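Local structure of FKBP-type peptidyl-prolyl cis-trans isomerase fkpA (Escherichia coli, 1Q6H) at residues Leu192-Glu197 with Leu214-Glu219. The protein catalyses the cis-trans isomerization of peptidyl-proline bonds, speeding protein folding, and acts as a chaperone in the bacterial periplasm. Residues are numbered along the deposited sequence; the frame is centred on the assembly and turned at random.
Sequences LVIPPE and LVFDVE
Ile194 and Phe216 make the nearest side-chain contact between two antiparallel strands, 192-194 and 214-219. The isoleucine can be followed outward. Its CB sits beside CB of Leu214, its partner on the neighbouring strand, and lies 3.9 Å from Leu214 O. CG1 continues past the same carbonyl oxygen. It stands beside the backbone N, with chi1 at -44°, and the chain then extends to CD1. That methyl leaves Leu214 behind and comes 3.6 Å from Phe216 CD2, with CE2 of the ring only slightly farther. It meets the ring obliquely. The contact is therefore diagonal. It skips the pair Val193-Val215 and joins the two hydrogen-bonded pairs on either side of it.

The backbones hold this arrangement in register. Leu192 pairs with Phe216 and Ile194 with Leu214, and each pair closes two hydrogen bonds. Ile194 N gives a nearly straight bond to Leu214 O, 2.8 Å with 176° at the hydrogen. Leu214 N returns one to Ile194 O, and Leu192 and Phe216 exchange the other two. Between them lies the non-hydrogen-bonded pair Val193 and Val215, where each CA-H points to a carbonyl oxygen of the facing strand. Leu192 CD1 reaches diagonally to Val218 CG2, 4.3 Å away.

The two sides of the sheet have different neighbours. Val193 CG2 meets Val215 CG1 at 4.3 Å on one side, where Val193 also packs on Arg107 and Phe110 of the long helix 70-112. Leu192, Ile194, Leu214 and Phe216 share the other. There Phe216 takes Trp177 edge-to-face and also meets the ring of Phe156. Strands 124-127 and 141-150 flank the pair and continue the sheet. This is the curved antiparallel sheet of the FKBP fold, with its aromatic and aliphatic side chains packed on the face toward helix 175-180.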
loop_
_atom_site.group_PDB
_atom_site.type_symbol
_atom_site.label_atom_id
_atom_site.label_comp_id
_atom_site.label_asym_id
_atom_site.label_seq_id
_atom_site.Cartn_x
_atom_site.Cartn_y
_atom_site.Cartn_z
ATOM N N LEU A 192 16.225 -32.658 -20.289
ATOM C CA LEU A 192 16.190 -32.931 -18.854
ATOM C C LEU A 192 14.778 -32.833 -18.358
ATOM O O LEU A 192 14.073 -31.862 -18.670
ATOM C CB LEU A 192 17.065 -31.935 -18.087
ATOM C CG LEU A 192 18.527 -31.849 -18.491
ATOM C CD1 LEU A 192 19.209 -30.716 -17.775
ATOM C CD2 LEU A 192 19.248 -33.103 -18.217
ATOM N N VAL A 193 14.359 -33.835 -17.589
ATOM C CA VAL A 193 13.041 -33.836 -16.978
ATOM C C VAL A 193 13.311 -33.869 -15.506
ATOM O O VAL A 193 13.757 -34.877 -14.956
ATOM C CB VAL A 193 12.173 -34.969 -17.492
ATOM C CG1 VAL A 193 10.889 -35.000 -16.780
ATOM C CG2 VAL A 193 11.904 -34.749 -18.981
ATOM N N ILE A 194 13.167 -32.706 -14.891
ATOM C CA ILE A 194 13.670 -32.517 -13.532
ATOM C C ILE A 194 12.581 -32.493 -12.497
ATOM O O ILE A 194 11.658 -31.647 -12.570
ATOM C CB ILE A 194 14.459 -31.209 -13.456
ATOM C CG1 ILE A 194 15.388 -31.052 -14.658
ATOM C CG2 ILE A 194 15.185 -31.111 -12.154
ATOM C CD1 ILE A 194 16.267 -29.790 -14.634
ATOM N N PRO A 195 12.673 -33.394 -11.529
ATOM C CA PRO A 195 11.729 -33.387 -10.385
ATOM C C PRO A 195 11.884 -32.101 -9.550
ATOM O O PRO A 195 13.004 -31.582 -9.483
ATOM C CB PRO A 195 12.174 -34.568 -9.530
ATOM C CG PRO A 195 13.362 -35.121 -10.120
ATOM C CD PRO A 195 13.713 -34.427 -11.397
ATOM N N PRO A 196 10.801 -31.625 -8.913
ATOM C CA PRO A 196 10.837 -30.414 -8.094
ATOM C C PRO A 196 11.898 -30.418 -7.016
ATOM O O PRO A 196 12.491 -29.367 -6.721
ATOM C CB PRO A 196 9.452 -30.353 -7.441
ATOM C CG PRO A 196 8.672 -31.532 -7.901
ATOM C CD PRO A 196 9.475 -32.271 -8.919
ATOM N N GLU A 197 12.172 -31.605 -6.477
ATOM C CA GLU A 197 13.207 -31.794 -5.486
ATOM C C GLU A 197 14.605 -31.377 -5.993
ATOM O O GLU A 197 15.476 -31.028 -5.188
ATOM C CB GLU A 197 13.223 -33.275 -5.044
ATOM C CG GLU A 197 11.982 -33.739 -4.271
ATOM C CD GLU A 197 10.706 -33.948 -5.122
ATOM O OE1 GLU A 197 10.794 -34.215 -6.355
ATOM O OE2 GLU A 197 9.586 -33.788 -4.535
ATOM N N LEU A 214 10.118 -29.889 -14.248
ATOM C CA LEU A 214 10.536 -28.989 -15.315
ATOM C C LEU A 214 11.097 -29.761 -16.505
ATOM O O LEU A 214 11.913 -30.655 -16.315
ATOM C CB LEU A 214 11.625 -28.034 -14.814
ATOM C CG LEU A 214 11.336 -27.263 -13.525
ATOM C CD1 LEU A 214 12.520 -26.330 -13.200
ATOM C CD2 LEU A 214 10.009 -26.511 -13.651
ATOM N N VAL A 215 10.715 -29.359 -17.718
ATOM C CA VAL A 215 11.246 -29.948 -18.931
ATOM C C VAL A 215 12.167 -28.953 -19.640
ATOM O O VAL A 215 11.709 -27.892 -20.076
ATOM C CB VAL A 215 10.134 -30.313 -19.900
ATOM C CG1 VAL A 215 10.693 -31.142 -21.062
ATOM C CG2 VAL A 215 9.021 -31.097 -19.169
ATOM N N PHE A 216 13.458 -29.279 -19.720
ATOM C CA PHE A 216 14.442 -28.451 -20.437
ATOM C C PHE A 216 15.032 -29.156 -21.671
ATOM O O PHE A 216 15.584 -30.253 -21.574
ATOM C CB PHE A 216 15.633 -28.087 -19.550
ATOM C CG PHE A 216 15.337 -27.092 -18.492
ATOM C CD1 PHE A 216 15.373 -25.740 -18.764
ATOM C CD2 PHE A 216 15.030 -27.508 -17.198
ATOM C CE1 PHE A 216 15.091 -24.822 -17.762
ATOM C CE2 PHE A 216 14.741 -26.622 -16.231
ATOM C CZ PHE A 216 14.790 -25.269 -16.487
ATOM N N ASP A 217 14.946 -28.516 -22.829
ATOM C CA ASP A 217 15.680 -28.968 -24.027
ATOM C C ASP A 217 16.933 -28.122 -24.066
ATOM O O ASP A 217 16.843 -26.910 -24.272
ATOM C CB ASP A 217 14.902 -28.719 -25.295
ATOM C CG ASP A 217 13.728 -29.628 -25.434
ATOM O OD1 ASP A 217 13.913 -30.850 -25.240
ATOM O OD2 ASP A 217 12.594 -29.196 -25.741
ATOM N N VAL A 218 18.089 -28.743 -23.867
ATOM C CA VAL A 218 19.347 -28.014 -23.730
ATOM C C VAL A 218 20.380 -28.296 -24.834
ATOM O O VAL A 218 20.503 -29.426 -25.299
ATOM C CB VAL A 218 19.971 -28.361 -22.416
ATOM C CG1 VAL A 218 21.145 -27.447 -22.102
ATOM C CG2 VAL A 218 18.926 -28.252 -21.310
ATOM N N GLU A 219 21.092 -27.251 -25.259
ATOM C CA GLU A 219 22.213 -27.408 -26.165
ATOM C C GLU A 219 23.421 -26.818 -25.451
ATOM O O GLU A 219 23.440 -25.632 -25.099
ATOM C CB GLU A 219 22.007 -26.694 -27.494
ATOM C CG GLU A 219 20.949 -27.267 -28.405
ATOM C CD GLU A 219 20.886 -26.518 -29.742
ATOM O OE1 GLU A 219 21.564 -25.465 -29.894
ATOM O OE2 GLU A 219 20.164 -26.998 -30.637
#